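Local coordinates for purine-binding protein BAB2_0673 (Brucella melitensis biovar Abortus, PDB 3S99), which binds adenine and probably other purines such as guanine, and may deliver them to an ABC-type uptake system, at residues A[88-93]-A[111-116]; A[47-52]-A[257-262]; A[129-134]-A[275-280]; A[35-40]-A[65-70]. All blocks are in the same frame, centred on the assembly; numbering follows the deposited sequence.

Contact 1. Residues A[88-93]-A[111-116]; sequences KLIFTT and VKFEHA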
loop_
_atom_site.group_PDB
_atom_site.type_symbol
_atom_site.label_atom_id
_atom_site.label_comp_id
_atom_site.label_asym_id
_atom_site.label_seq_id
_atom_site.Cartn_x
_atom_site.Cartn_y
_atom_site.Cartn_z
ATOM N N LYS A 88 2.027 -11.043 23.352
ATOM C CA LYS A 88 0.587 -11.264 23.487
ATOM C C LYS A 88 -0.246 -10.526 22.416
ATOM O O LYS A 88 -1.447 -10.742 22.321
ATOM C CB LYS A 88 0.110 -10.855 24.898
ATOM C CG LYS A 88 0.517 -11.773 26.057
ATOM C CD LYS A 88 0.218 -13.253 25.792
ATOM C CE LYS A 88 -0.337 -14.001 27.018
ATOM N NZ LYS A 88 0.689 -14.221 28.104
ATOM N N LEU A 89 0.395 -9.639 21.654
ATOM C CA LEU A 89 -0.186 -9.006 20.481
ATOM C C LEU A 89 0.883 -9.028 19.399
ATOM O O LEU A 89 2.006 -8.569 19.619
ATOM C CB LEU A 89 -0.570 -7.584 20.798
ATOM C CG LEU A 89 -1.127 -6.716 19.671
ATOM C CD1 LEU A 89 -2.466 -7.266 19.110
ATOM C CD2 LEU A 89 -1.295 -5.294 20.187
ATOM N N ILE A 90 0.558 -9.612 18.253
ATOM C CA ILE A 90 1.533 -9.782 17.168
ATOM C C ILE A 90 0.963 -9.255 15.849
ATOM O O ILE A 90 -0.117 -9.713 15.410
ATOM C CB ILE A 90 1.876 -11.251 16.981
ATOM C CG1 ILE A 90 2.509 -11.831 18.252
ATOM C CG2 ILE A 90 2.833 -11.467 15.729
ATOM C CD1 ILE A 90 2.885 -13.311 18.093
ATOM N N PHE A 91 1.678 -8.309 15.233
ATOM C CA PHE A 91 1.294 -7.719 13.949
ATOM C C PHE A 91 2.114 -8.374 12.845
ATOM O O PHE A 91 3.355 -8.365 12.890
ATOM C CB PHE A 91 1.555 -6.215 13.943
ATOM C CG PHE A 91 0.672 -5.433 14.877
ATOM C CD1 PHE A 91 -0.546 -4.905 14.423
ATOM C CD2 PHE A 91 1.043 -5.201 16.176
ATOM C CE1 PHE A 91 -1.368 -4.203 15.272
ATOM C CE2 PHE A 91 0.225 -4.462 17.026
ATOM C CZ PHE A 91 -0.983 -3.965 16.562
ATOM N N THR A 92 1.427 -8.963 11.873
ATOM C CA THR A 92 2.049 -9.606 10.718
ATOM C C THR A 92 1.819 -8.692 9.521
ATOM O O THR A 92 0.686 -8.460 9.117
ATOM C CB THR A 92 1.589 -11.064 10.544
ATOM O OG1 THR A 92 0.172 -11.141 10.440
ATOM C CG2 THR A 92 2.072 -11.911 11.753
ATOM N N THR A 93 2.898 -8.060 9.049
ATOM C CA THR A 93 2.751 -6.816 8.255
ATOM C C THR A 93 2.859 -6.957 6.741
ATOM O O THR A 93 3.194 -6.005 6.031
ATOM C CB THR A 93 3.708 -5.705 8.761
ATOM O OG1 THR A 93 5.071 -6.095 8.533
ATOM C CG2 THR A 93 3.505 -5.425 10.279
ATOM N N VAL A 111 -2.898 -15.390 22.634
ATOM C CA VAL A 111 -2.224 -14.315 21.877
ATOM C C VAL A 111 -3.224 -13.701 20.900
ATOM O O VAL A 111 -4.090 -14.384 20.386
ATOM C CB VAL A 111 -0.969 -14.832 21.131
ATOM C CG1 VAL A 111 -0.304 -13.692 20.264
ATOM C CG2 VAL A 111 0.026 -15.460 22.132
ATOM N N LYS A 112 -3.111 -12.404 20.654
ATOM C CA LYS A 112 -3.963 -11.736 19.671
ATOM C C LYS A 112 -3.090 -11.411 18.474
ATOM O O LYS A 112 -1.981 -10.900 18.654
ATOM C CB LYS A 112 -4.533 -10.431 20.227
ATOM C CG LYS A 112 -5.308 -10.474 21.539
ATOM C CD LYS A 112 -6.239 -11.596 21.647
ATOM C CE LYS A 112 -7.254 -11.334 22.792
ATOM N NZ LYS A 112 -6.707 -11.661 24.113
ATOM N N PHE A 113 -3.614 -11.661 17.270
ATOM C CA PHE A 113 -2.886 -11.529 16.013
ATOM C C PHE A 113 -3.559 -10.461 15.157
ATOM O O PHE A 113 -4.758 -10.377 15.147
ATOM C CB PHE A 113 -2.878 -12.854 15.277
ATOM C CG PHE A 113 -2.065 -13.908 15.970
ATOM C CD1 PHE A 113 -0.698 -14.064 15.696
ATOM C CD2 PHE A 113 -2.639 -14.708 16.932
ATOM C CE1 PHE A 113 0.043 -15.044 16.343
ATOM C CE2 PHE A 113 -1.898 -15.680 17.569
ATOM C CZ PHE A 113 -0.548 -15.829 17.285
ATOM N N GLU A 114 -2.777 -9.648 14.464
ATOM C CA GLU A 114 -3.301 -8.554 13.614
ATOM C C GLU A 114 -2.569 -8.698 12.287
ATOM O O GLU A 114 -1.337 -8.551 12.242
ATOM C CB GLU A 114 -2.973 -7.206 14.217
ATOM C CG GLU A 114 -3.720 -6.830 15.490
ATOM C CD GLU A 114 -5.097 -6.225 15.216
ATOM O OE1 GLU A 114 -5.352 -5.770 14.077
ATOM O OE2 GLU A 114 -5.919 -6.197 16.155
ATOM N N HIS A 115 -3.285 -9.083 11.237
ATOM C CA HIS A 115 -2.687 -9.304 9.950
ATOM C C HIS A 115 -2.993 -8.128 8.981
ATOM O O HIS A 115 -4.153 -7.729 8.788
ATOM C CB HIS A 115 -3.181 -10.595 9.310
ATOM C CG HIS A 115 -2.648 -10.767 7.928
ATOM N ND1 HIS A 115 -3.456 -10.792 6.805
ATOM C CD2 HIS A 115 -1.369 -10.794 7.481
ATOM C CE1 HIS A 115 -2.688 -10.892 5.727
ATOM N NE2 HIS A 115 -1.420 -10.890 6.109
ATOM N N ALA A 116 -1.948 -7.627 8.349
ATOM C CA ALA A 116 -2.041 -6.480 7.449
ATOM C C ALA A 116 -2.508 -6.878 6.056
ATOM O O ALA A 116 -1.885 -7.687 5.398
ATOM C CB ALA A 116 -0.660 -5.787 7.369
HETATM O O HOH W 1 -3.389 -11.404 24.374
#
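Strands 89-92 and 112-116 run parallel, their axes 4.7 Å apart at an angle of 15°, and a ladder of five backbone hydrogen bonds joins the segments from Lys112 N to Lys88 O (2.9 Å) up to Ala116 N to Thr92 O. At the Lys88 end a water donates to Lys88 O and reaches Lys112 NZ weakly. On one face, Phe91 and Glu114 lie side by side and point the same way, with Phe91 CD1 3.4 Å from Glu114 CB. The methylenes of Glu114 thus pack on the ring and on Leu89 CD1, while a bend at chi2 (-84°) leads the carboxylate off to Tyr258, Arg262 and Trp271; a glutamate suits this buried place because each oxygen has a partner there. On the other face, Ile90 CD1 meets Phe113 CE1 at 3.8 Å and Val111 CG1 at 3.9 Å, apolar branched and aromatic groups that suit a face buried under helix 73-84. Further along, Thr92 OG1 sits in the ring plane at the edge of His115, 3.4 Å from CD2; the hydroxyl bonds to Thr101 and His115 NE2 to Ser94 O. Between its neighbours 27-32 and 125-130, the pair forms the strands of a beta-alpha-beta unit connected through helix 98-105; helix 256-268 packs on the Leu89 and Lys112 face.

Contact 2. Residues A[47-52]-A[257-262]; sequences DQARKE and PYYIDR
Glu52, Tyr259 and Ile260 bury the most surface where helices 42-57 and 256-268 meet, with Ala49 close behind. The Tyr259 ring reaches across to Ala49, whose CB lies 3.7 Å from Tyr259 CD2 and nearly as close to CE2, while the backbone N of Arg50 approaches the edge of the ring. A methyl is small enough to let the ring come up to the helix backbone, and the two axes pass 8.7 Å apart. With CG beside its own backbone N (chi1 -70°), Tyr259 extends along the neighbouring helix, and its hydroxyl is hydrogen-bonded to Tyr128 and His46, so the buried ring is tethered at its polar end as well. One turn beyond Ala49, Glu52 O is met by the CD1 methyl of Ile260 at 3.9 Å, and the same side chain continues onto Leu53, Ala56 and Leu57. At the margin the Glu52 carboxylate also comes near, OE1 lying 4.3 Å from Pro257 CD; a charged-ended residue fits a position that is partly exposed. No hydrogen bond links the segments, which cross at -47°. Both helices lie on the same face of the parallel sheet, as in an alpha/beta lobe of a periplasmic-binding-protein fold.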
loop_
_atom_site.group_PDB
_atom_site.type_symbol
_atom_site.label_atom_id
_atom_site.label_comp_id
_atom_site.label_asym_id
_atom_site.label_seq_id
_atom_site.Cartn_x
_atom_site.Cartn_y
_atom_site.Cartn_z
ATOM N N ASP A 47 7.541 0.245 10.856
ATOM C CA ASP A 47 8.432 0.350 11.983
ATOM C C ASP A 47 8.363 1.743 12.587
ATOM O O ASP A 47 8.525 1.877 13.788
ATOM C CB ASP A 47 9.861 0.056 11.549
ATOM C CG ASP A 47 10.793 -0.210 12.709
ATOM O OD1 ASP A 47 10.616 -1.238 13.435
ATOM O OD2 ASP A 47 11.720 0.589 12.870
ATOM N N GLN A 48 8.127 2.771 11.771
ATOM C CA GLN A 48 7.897 4.121 12.321
ATOM C C GLN A 48 6.611 4.130 13.141
ATOM O O GLN A 48 6.495 4.871 14.098
ATOM C CB GLN A 48 7.850 5.195 11.221
ATOM C CG GLN A 48 9.165 5.373 10.502
ATOM C CD GLN A 48 10.171 6.086 11.364
ATOM O OE1 GLN A 48 11.070 5.475 11.936
ATOM N NE2 GLN A 48 10.013 7.378 11.475
ATOM N N ALA A 49 5.647 3.308 12.762
ATOM C CA ALA A 49 4.381 3.163 13.516
ATOM C C ALA A 49 4.617 2.356 14.794
ATOM O O ALA A 49 4.051 2.659 15.871
ATOM C CB ALA A 49 3.308 2.520 12.619
ATOM N N ARG A 50 5.509 1.370 14.740
ATOM C CA ARG A 50 5.936 0.711 15.983
ATOM C C ARG A 50 6.516 1.750 16.954
ATOM O O ARG A 50 6.189 1.749 18.129
ATOM C CB ARG A 50 6.969 -0.361 15.719
ATOM C CG ARG A 50 7.391 -1.149 16.925
ATOM C CD ARG A 50 8.577 -2.105 16.619
ATOM N NE ARG A 50 9.744 -1.359 16.121
ATOM C CZ ARG A 50 10.562 -0.611 16.858
ATOM N NH1 ARG A 50 10.414 -0.505 18.177
ATOM N NH2 ARG A 50 11.564 0.040 16.265
ATOM N N LYS A 51 7.385 2.619 16.443
ATOM C CA LYS A 51 7.983 3.679 17.262
ATOM C C LYS A 51 6.966 4.660 17.842
ATOM O O LYS A 51 7.127 5.108 18.972
ATOM C CB LYS A 51 9.038 4.427 16.460
ATOM C CG LYS A 51 10.284 3.591 16.195
ATOM C CD LYS A 51 11.252 4.371 15.281
ATOM C CE LYS A 51 12.617 3.720 15.194
ATOM N NZ LYS A 51 13.408 4.438 14.162
ATOM N N GLU A 52 5.922 4.970 17.076
ATOM C CA GLU A 52 4.804 5.794 17.565
ATOM C C GLU A 52 4.099 5.109 18.734
ATOM O O GLU A 52 3.804 5.732 19.764
ATOM C CB GLU A 52 3.832 6.116 16.440
ATOM C CG GLU A 52 4.424 7.104 15.462
ATOM C CD GLU A 52 3.603 7.351 14.192
ATOM O OE1 GLU A 52 2.468 6.887 14.058
ATOM O OE2 GLU A 52 4.112 8.066 13.310
ATOM N N PRO A 257 -1.822 5.280 14.711
ATOM C CA PRO A 257 -3.024 5.359 15.540
ATOM C C PRO A 257 -3.732 4.021 15.684
ATOM O O PRO A 257 -4.212 3.699 16.760
ATOM C CB PRO A 257 -3.887 6.398 14.804
ATOM C CG PRO A 257 -2.815 7.337 14.130
ATOM C CD PRO A 257 -1.769 6.337 13.672
ATOM N N TYR A 258 -3.742 3.218 14.625
ATOM C CA TYR A 258 -4.361 1.900 14.669
ATOM C C TYR A 258 -3.604 0.983 15.633
ATOM O O TYR A 258 -4.201 0.320 16.498
ATOM C CB TYR A 258 -4.421 1.281 13.248
ATOM C CG TYR A 258 -5.081 -0.088 13.259
ATOM C CD1 TYR A 258 -6.459 -0.201 13.429
ATOM C CD2 TYR A 258 -4.343 -1.250 13.150
ATOM C CE1 TYR A 258 -7.089 -1.427 13.493
ATOM C CE2 TYR A 258 -4.977 -2.517 13.206
ATOM C CZ TYR A 258 -6.349 -2.587 13.393
ATOM O OH TYR A 258 -7.022 -3.777 13.442
ATOM N N TYR A 259 -2.282 0.978 15.532
ATOM C CA TYR A 259 -1.464 0.135 16.414
ATOM C C TYR A 259 -1.644 0.535 17.880
ATOM O O TYR A 259 -1.735 -0.301 18.757
ATOM C CB TYR A 259 0.013 0.221 16.010
ATOM C CG TYR A 259 0.337 -0.458 14.676
ATOM C CD1 TYR A 259 -0.625 -1.208 13.985
ATOM C CD2 TYR A 259 1.610 -0.377 14.129
ATOM C CE1 TYR A 259 -0.331 -1.833 12.794
ATOM C CE2 TYR A 259 1.920 -1.026 12.914
ATOM C CZ TYR A 259 0.949 -1.747 12.270
ATOM O OH TYR A 259 1.230 -2.383 11.102
ATOM N N ILE A 260 -1.694 1.827 18.144
ATOM C CA ILE A 260 -1.908 2.297 19.508
ATOM C C ILE A 260 -3.293 1.837 20.002
ATOM O O ILE A 260 -3.399 1.302 21.095
ATOM C CB ILE A 260 -1.732 3.823 19.582
ATOM C CG1 ILE A 260 -0.245 4.183 19.397
ATOM C CG2 ILE A 260 -2.278 4.385 20.938
ATOM C CD1 ILE A 260 0.024 5.596 18.936
ATOM N N ASP A 261 -4.335 2.024 19.192
ATOM C CA ASP A 261 -5.704 1.654 19.609
ATOM C C ASP A 261 -5.806 0.160 19.981
ATOM O O ASP A 261 -6.315 -0.189 21.033
ATOM C CB ASP A 261 -6.721 2.008 18.515
ATOM C CG ASP A 261 -8.146 1.566 18.872
ATOM O OD1 ASP A 261 -8.702 2.115 19.831
ATOM O OD2 ASP A 261 -8.684 0.641 18.212
ATOM N N ARG A 262 -5.251 -0.704 19.141
ATOM C CA ARG A 262 -5.279 -2.141 19.366
ATOM C C ARG A 262 -4.446 -2.577 20.557
ATOM O O ARG A 262 -4.858 -3.475 21.273
ATOM C CB ARG A 262 -4.834 -2.893 18.096
ATOM C CG ARG A 262 -5.641 -2.533 16.864
ATOM C CD ARG A 262 -7.164 -2.669 17.070
ATOM N NE ARG A 262 -7.606 -4.076 17.032
ATOM C CZ ARG A 262 -8.754 -4.516 17.512
ATOM N NH1 ARG A 262 -9.574 -3.688 18.119
ATOM N NH2 ARG A 262 -9.082 -5.796 17.385
#

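Contact 3. Residues A[129-134]-A[275-280]; sequences NARFYE and NIWWGM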
loop_
_atom_site.group_PDB
_atom_site.type_symbol
_atom_site.label_atom_id
_atom_site.label_comp_id
_atom_site.label_asym_id
_atom_site.label_seq_id
_atom_site.Cartn_x
_atom_site.Cartn_y
_atom_site.Cartn_z
ATOM N N ASN A 129 -6.843 -3.775 6.673
ATOM C CA ASN A 129 -6.559 -3.437 5.289
ATOM C C ASN A 129 -6.763 -1.933 5.035
ATOM O O ASN A 129 -7.571 -1.296 5.706
ATOM C CB ASN A 129 -7.470 -4.310 4.383
ATOM C CG ASN A 129 -6.986 -4.364 2.944
ATOM O OD1 ASN A 129 -5.899 -3.876 2.652
ATOM N ND2 ASN A 129 -7.783 -4.985 2.040
ATOM N N ALA A 130 -5.996 -1.363 4.102
ATOM C CA ALA A 130 -6.089 0.054 3.754
ATOM C C ALA A 130 -6.492 0.172 2.311
ATOM O O ALA A 130 -5.996 -0.583 1.478
ATOM C CB ALA A 130 -4.753 0.777 3.961
ATOM N N ARG A 131 -7.362 1.134 2.003
ATOM C CA ARG A 131 -7.735 1.401 0.619
ATOM C C ARG A 131 -6.639 2.212 -0.092
ATOM O O ARG A 131 -6.862 3.381 -0.456
ATOM C CB ARG A 131 -9.047 2.179 0.561
ATOM C CG ARG A 131 -10.218 1.456 1.188
ATOM C CD ARG A 131 -11.545 2.168 0.916
ATOM N NE ARG A 131 -12.629 1.503 1.628
ATOM C CZ ARG A 131 -13.350 0.480 1.175
ATOM N NH1 ARG A 131 -13.166 -0.001 -0.040
ATOM N NH2 ARG A 131 -14.286 -0.074 1.952
ATOM N N PHE A 132 -5.467 1.595 -0.286
ATOM C CA PHE A 132 -4.367 2.290 -0.934
ATOM C C PHE A 132 -4.748 2.872 -2.309
ATOM O O PHE A 132 -4.225 3.887 -2.730
ATOM C CB PHE A 132 -3.180 1.363 -1.160
ATOM C CG PHE A 132 -2.781 0.541 0.043
ATOM C CD1 PHE A 132 -2.122 1.117 1.109
ATOM C CD2 PHE A 132 -3.048 -0.813 0.089
ATOM C CE1 PHE A 132 -1.742 0.358 2.184
ATOM C CE2 PHE A 132 -2.645 -1.585 1.176
ATOM C CZ PHE A 132 -1.999 -0.980 2.226
ATOM N N TYR A 133 -5.642 2.204 -3.006
ATOM C CA TYR A 133 -6.079 2.608 -4.349
ATOM C C TYR A 133 -6.734 4.003 -4.356
ATOM O O TYR A 133 -6.857 4.621 -5.421
ATOM C CB TYR A 133 -7.026 1.547 -4.945
ATOM C CG TYR A 133 -8.385 1.512 -4.268
ATOM C CD1 TYR A 133 -8.695 0.555 -3.325
ATOM C CD2 TYR A 133 -9.347 2.478 -4.555
ATOM C CE1 TYR A 133 -9.947 0.550 -2.689
ATOM C CE2 TYR A 133 -10.581 2.481 -3.919
ATOM C CZ TYR A 133 -10.868 1.504 -2.998
ATOM O OH TYR A 133 -12.083 1.555 -2.381
ATOM N N GLU A 134 -7.127 4.516 -3.195
ATOM C CA GLU A 134 -7.644 5.866 -3.121
ATOM C C GLU A 134 -6.537 6.869 -3.414
ATOM O O GLU A 134 -6.736 7.788 -4.194
ATOM C CB GLU A 134 -8.305 6.144 -1.774
ATOM C CG GLU A 134 -9.628 5.410 -1.579
ATOM C CD GLU A 134 -10.315 5.718 -0.232
ATOM O OE1 GLU A 134 -9.632 6.178 0.683
ATOM O OE2 GLU A 134 -11.542 5.491 -0.093
ATOM N N ASN A 275 -12.461 -7.409 11.123
ATOM C CA ASN A 275 -11.950 -7.259 9.764
ATOM C C ASN A 275 -12.350 -5.846 9.292
ATOM O O ASN A 275 -13.551 -5.489 9.240
ATOM C CB ASN A 275 -12.566 -8.372 8.888
ATOM C CG ASN A 275 -12.386 -8.152 7.398
ATOM O OD1 ASN A 275 -12.319 -7.018 6.904
ATOM N ND2 ASN A 275 -12.348 -9.255 6.657
ATOM N N ILE A 276 -11.355 -5.049 8.941
ATOM C CA ILE A 276 -11.596 -3.662 8.540
ATOM C C ILE A 276 -10.863 -3.326 7.245
ATOM O O ILE A 276 -9.765 -3.837 6.959
ATOM C CB ILE A 276 -11.203 -2.654 9.694
ATOM C CG1 ILE A 276 -9.724 -2.773 10.097
ATOM C CG2 ILE A 276 -12.050 -2.896 10.918
ATOM C CD1 ILE A 276 -8.850 -1.725 9.507
ATOM N N TRP A 277 -11.479 -2.466 6.453
ATOM C CA TRP A 277 -10.843 -1.960 5.271
ATOM C C TRP A 277 -11.124 -0.495 5.246
ATOM O O TRP A 277 -12.269 -0.061 5.007
ATOM C CB TRP A 277 -11.365 -2.663 4.015
ATOM C CG TRP A 277 -10.511 -2.436 2.792
ATOM C CD1 TRP A 277 -9.265 -1.882 2.742
ATOM C CD2 TRP A 277 -10.834 -2.815 1.457
ATOM N NE1 TRP A 277 -8.786 -1.888 1.449
ATOM C CE2 TRP A 277 -9.730 -2.461 0.637
ATOM C CE3 TRP A 277 -11.946 -3.423 0.866
ATOM C CZ2 TRP A 277 -9.705 -2.694 -0.746
ATOM C CZ3 TRP A 277 -11.911 -3.675 -0.540
ATOM C CH2 TRP A 277 -10.799 -3.274 -1.318
ATOM N N TRP A 278 -10.095 0.290 5.563
ATOM C CA TRP A 278 -10.296 1.718 5.726
ATOM C C TRP A 278 -9.417 2.503 4.755
ATOM O O TRP A 278 -8.390 2.005 4.290
ATOM C CB TRP A 278 -9.962 2.138 7.152
ATOM C CG TRP A 278 -10.869 1.623 8.217
ATOM C CD1 TRP A 278 -12.135 1.092 8.067
ATOM C CD2 TRP A 278 -10.603 1.623 9.620
ATOM N NE1 TRP A 278 -12.643 0.732 9.292
ATOM C CE2 TRP A 278 -11.742 1.071 10.266
ATOM C CE3 TRP A 278 -9.517 2.040 10.400
ATOM C CZ2 TRP A 278 -11.808 0.899 11.659
ATOM C CZ3 TRP A 278 -9.593 1.893 11.795
ATOM C CH2 TRP A 278 -10.721 1.310 12.403
ATOM N N GLY A 279 -9.818 3.754 4.488
ATOM C CA GLY A 279 -9.135 4.596 3.520
ATOM C C GLY A 279 -8.879 5.981 4.050
ATOM O O GLY A 279 -8.530 6.164 5.232
ATOM N N MET A 280 -9.067 6.972 3.182
ATOM C CA MET A 280 -8.734 8.342 3.525
ATOM C C MET A 280 -9.693 8.923 4.574
ATOM O O MET A 280 -9.262 9.664 5.459
ATOM C CB MET A 280 -8.728 9.211 2.270
ATOM C CG MET A 280 -7.598 8.863 1.310
ATOM S SD MET A 280 -7.586 9.817 -0.218
ATOM C CE MET A 280 -5.880 9.536 -0.705
HETATM O O HOH W 2 -13.870 2.052 4.208
#
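The indole of Trp277 is sandwiched: the amide of Asn129 lies over one face, nearly parallel to it (3°), and Arg131 over the other. Asn129 ND2 stands 3.3 Å above the indole plane, while across the ring Arg131 CG makes a CH-pi contact with the five-membered ring and its guanidinium stacks on the six-membered ring, CZ 4.5 Å from the centroid, a cation-pi pair. At the edge, Trp277 NE1 donates within its ring plane to Ala130 O (3.1 Å), meeting the carbonyl from above its plane. Trp277 CZ2 in turn meets the edge of the Tyr133 ring, 3.8 Å from CE1. Arginine suits the place: flat enough to stack, it also gives NH2 to a salt bridge with Asp337 and NH1 to a hydrogen bond with Tyr133 OH. A water joins Arg131 NE to Trp277 O. Glu134 OE1 accepts from Met280 N (2.7 Å) beside Gly279. Strand 275-278 thus pairs in parallel with 125-130 as the edge of the six-stranded sheet in this PnrA-like substrate-binding fold.

Contact 4. Residues A[35-40]-A[65-70]; sequences GPPGDF and FLENVA
With chi1 at 57°, Glu67 carries CG between its backbone N and carbonyl carbon, and the chain then runs out extended to bring the carboxylate against two prolines: OE1 is 3.4 Å from Pro36 CB, and OE2 is 3.6 Å from Pro37 CD. Asn68 turns its CG beside its own N instead (chi1 -71°), which lays the amide over the start of the other segment, OD1 3.3 Å from Gly35 CA and 3.5 Å from Pro36 CD. The one hydrogen bond between the segments is Asn68 N to Gly35 O, 3.2 Å long; it is fairly straight at the hydrogen but comes from well above the carbonyl plane. Gly35, with no side chain, lets the ring of Pro36 lie close against it. Pro37 CG also leans on Phe65, 4.0 Å from CE1. Segment 35-40 belongs to the loop between strand 27-32 and helix 42-57, which borders the adenine pocket with Ile34 and Trp42 on its two sides; 65-70 continues from the neighbouring strand. A single backbone bond backed by C-H groups facing carboxylate and amide oxygens implies a modest, partly solvent-facing join, in which shape and the rigidity of proline probably matter more than charge pairing.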
loop_
_atom_site.group_PDB
_atom_site.type_symbol
_atom_site.label_atom_id
_atom_site.label_comp_id
_atom_site.label_asym_id
_atom_site.label_seq_id
_atom_site.Cartn_x
_atom_site.Cartn_y
_atom_site.Cartn_z
ATOM N N GLY A 35 10.371 -6.997 4.863
ATOM C CA GLY A 35 11.652 -6.385 4.521
ATOM C C GLY A 35 12.336 -5.751 5.723
ATOM O O GLY A 35 11.980 -6.047 6.887
ATOM N N PRO A 36 13.319 -4.872 5.461
ATOM C CA PRO A 36 13.992 -4.145 6.505
ATOM C C PRO A 36 13.422 -2.750 6.657
ATOM O O PRO A 36 13.006 -2.169 5.681
ATOM C CB PRO A 36 15.447 -4.055 5.981
ATOM C CG PRO A 36 15.343 -4.109 4.539
ATOM C CD PRO A 36 13.974 -4.633 4.164
ATOM N N PRO A 37 13.423 -2.197 7.879
ATOM C CA PRO A 37 13.113 -0.782 8.047
ATOM C C PRO A 37 13.938 0.130 7.099
ATOM O O PRO A 37 13.456 1.164 6.647
ATOM C CB PRO A 37 13.473 -0.512 9.499
ATOM C CG PRO A 37 13.314 -1.844 10.174
ATOM C CD PRO A 37 13.771 -2.847 9.157
ATOM N N GLY A 38 15.162 -0.286 6.798
ATOM C CA GLY A 38 15.982 0.362 5.801
ATOM C C GLY A 38 15.408 0.475 4.390
ATOM O O GLY A 38 16.020 1.138 3.559
ATOM N N ASP A 39 14.258 -0.155 4.097
ATOM C CA ASP A 39 13.625 0.044 2.784
ATOM C C ASP A 39 13.158 1.499 2.561
ATOM O O ASP A 39 12.993 1.924 1.425
ATOM C CB ASP A 39 12.500 -0.983 2.489
ATOM C CG ASP A 39 11.217 -0.780 3.296
ATOM O OD1 ASP A 39 11.079 0.166 4.099
ATOM O OD2 ASP A 39 10.307 -1.631 3.116
ATOM N N PHE A 40 13.001 2.243 3.662
ATOM C CA PHE A 40 12.490 3.619 3.679
ATOM C C PHE A 40 11.161 3.764 2.925
ATOM O O PHE A 40 10.861 4.824 2.378
ATOM C CB PHE A 40 13.543 4.639 3.223
ATOM C CG PHE A 40 14.597 4.886 4.247
ATOM C CD1 PHE A 40 14.339 5.710 5.335
ATOM C CD2 PHE A 40 15.815 4.249 4.174
ATOM C CE1 PHE A 40 15.308 5.921 6.317
ATOM C CE2 PHE A 40 16.799 4.449 5.158
ATOM C CZ PHE A 40 16.543 5.283 6.228
ATOM N N PHE A 65 10.755 -6.977 17.040
ATOM C CA PHE A 65 10.494 -7.354 15.647
ATOM C C PHE A 65 11.510 -8.290 14.995
ATOM O O PHE A 65 12.642 -8.441 15.458
ATOM C CB PHE A 65 10.245 -6.129 14.742
ATOM C CG PHE A 65 11.466 -5.294 14.430
ATOM C CD1 PHE A 65 12.214 -5.541 13.278
ATOM C CD2 PHE A 65 11.809 -4.221 15.227
ATOM C CE1 PHE A 65 13.297 -4.772 12.956
ATOM C CE2 PHE A 65 12.920 -3.427 14.916
ATOM C CZ PHE A 65 13.668 -3.701 13.781
ATOM N N LEU A 66 11.057 -8.920 13.922
ATOM C CA LEU A 66 11.919 -9.701 13.023
ATOM C C LEU A 66 11.687 -9.150 11.652
ATOM O O LEU A 66 10.566 -8.767 11.333
ATOM C CB LEU A 66 11.556 -11.182 13.084
ATOM C CG LEU A 66 11.951 -11.921 14.366
ATOM C CD1 LEU A 66 11.483 -13.379 14.320
ATOM C CD2 LEU A 66 13.449 -11.871 14.641
ATOM N N GLU A 67 12.749 -9.088 10.836
ATOM C CA GLU A 67 12.650 -8.479 9.534
ATOM C C GLU A 67 13.057 -9.461 8.429
ATOM O O GLU A 67 13.643 -10.505 8.697
ATOM C CB GLU A 67 13.489 -7.189 9.485
ATOM C CG GLU A 67 14.945 -7.381 9.816
ATOM C CD GLU A 67 15.749 -6.083 9.784
ATOM O OE1 GLU A 67 16.425 -5.829 8.773
ATOM O OE2 GLU A 67 15.736 -5.331 10.775
ATOM N N ASN A 68 12.753 -9.110 7.192
ATOM C CA ASN A 68 13.081 -9.955 6.025
ATOM C C ASN A 68 12.570 -11.388 6.218
ATOM O O ASN A 68 13.251 -12.342 5.890
ATOM C CB ASN A 68 14.593 -9.924 5.728
ATOM C CG ASN A 68 15.059 -8.573 5.167
ATOM O OD1 ASN A 68 14.483 -8.073 4.220
ATOM N ND2 ASN A 68 16.100 -7.982 5.767
ATOM N N VAL A 69 11.389 -11.523 6.808
ATOM C CA VAL A 69 10.777 -12.828 7.050
ATOM C C VAL A 69 9.988 -13.225 5.781
ATOM O O VAL A 69 9.005 -12.568 5.436
ATOM C CB VAL A 69 9.829 -12.768 8.268
ATOM C CG1 VAL A 69 9.103 -14.093 8.485
ATOM C CG2 VAL A 69 10.582 -12.381 9.524
ATOM N N ALA A 70 10.433 -14.280 5.097
ATOM C CA ALA A 70 9.772 -14.769 3.877
ATOM C C ALA A 70 8.402 -15.380 4.185
ATOM O O ALA A 70 8.170 -15.822 5.295
ATOM C CB ALA A 70 10.639 -15.779 3.183
#

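Contacts 1, 3 and 4 all reach the six-stranded parallel sheet, contact 4 near its 61-66 edge and contact 3 at its 275-278 edge, with centres about 22 Å apart. Contact 2 joins two helices packed on that sheet and touches the other three: Arg262 NE forms a salt bridge with Glu114 OE2 (2.8 Å) in contact 1, Tyr258 CD1 packs on Trp278 CZ3 in contact 3, and Asp47 OD1 lies 3.5 Å from Phe65 CE2 in contact 4. Contacts 1, 3 and 4 border the pocket, with Ala116, Asn129 and Gly35 about 6, 7 and 8 Å from adenine. Contact 2 is set further back, the Tyr259 side chain about 10 Å from adenine and 7 Å from that of Trp42.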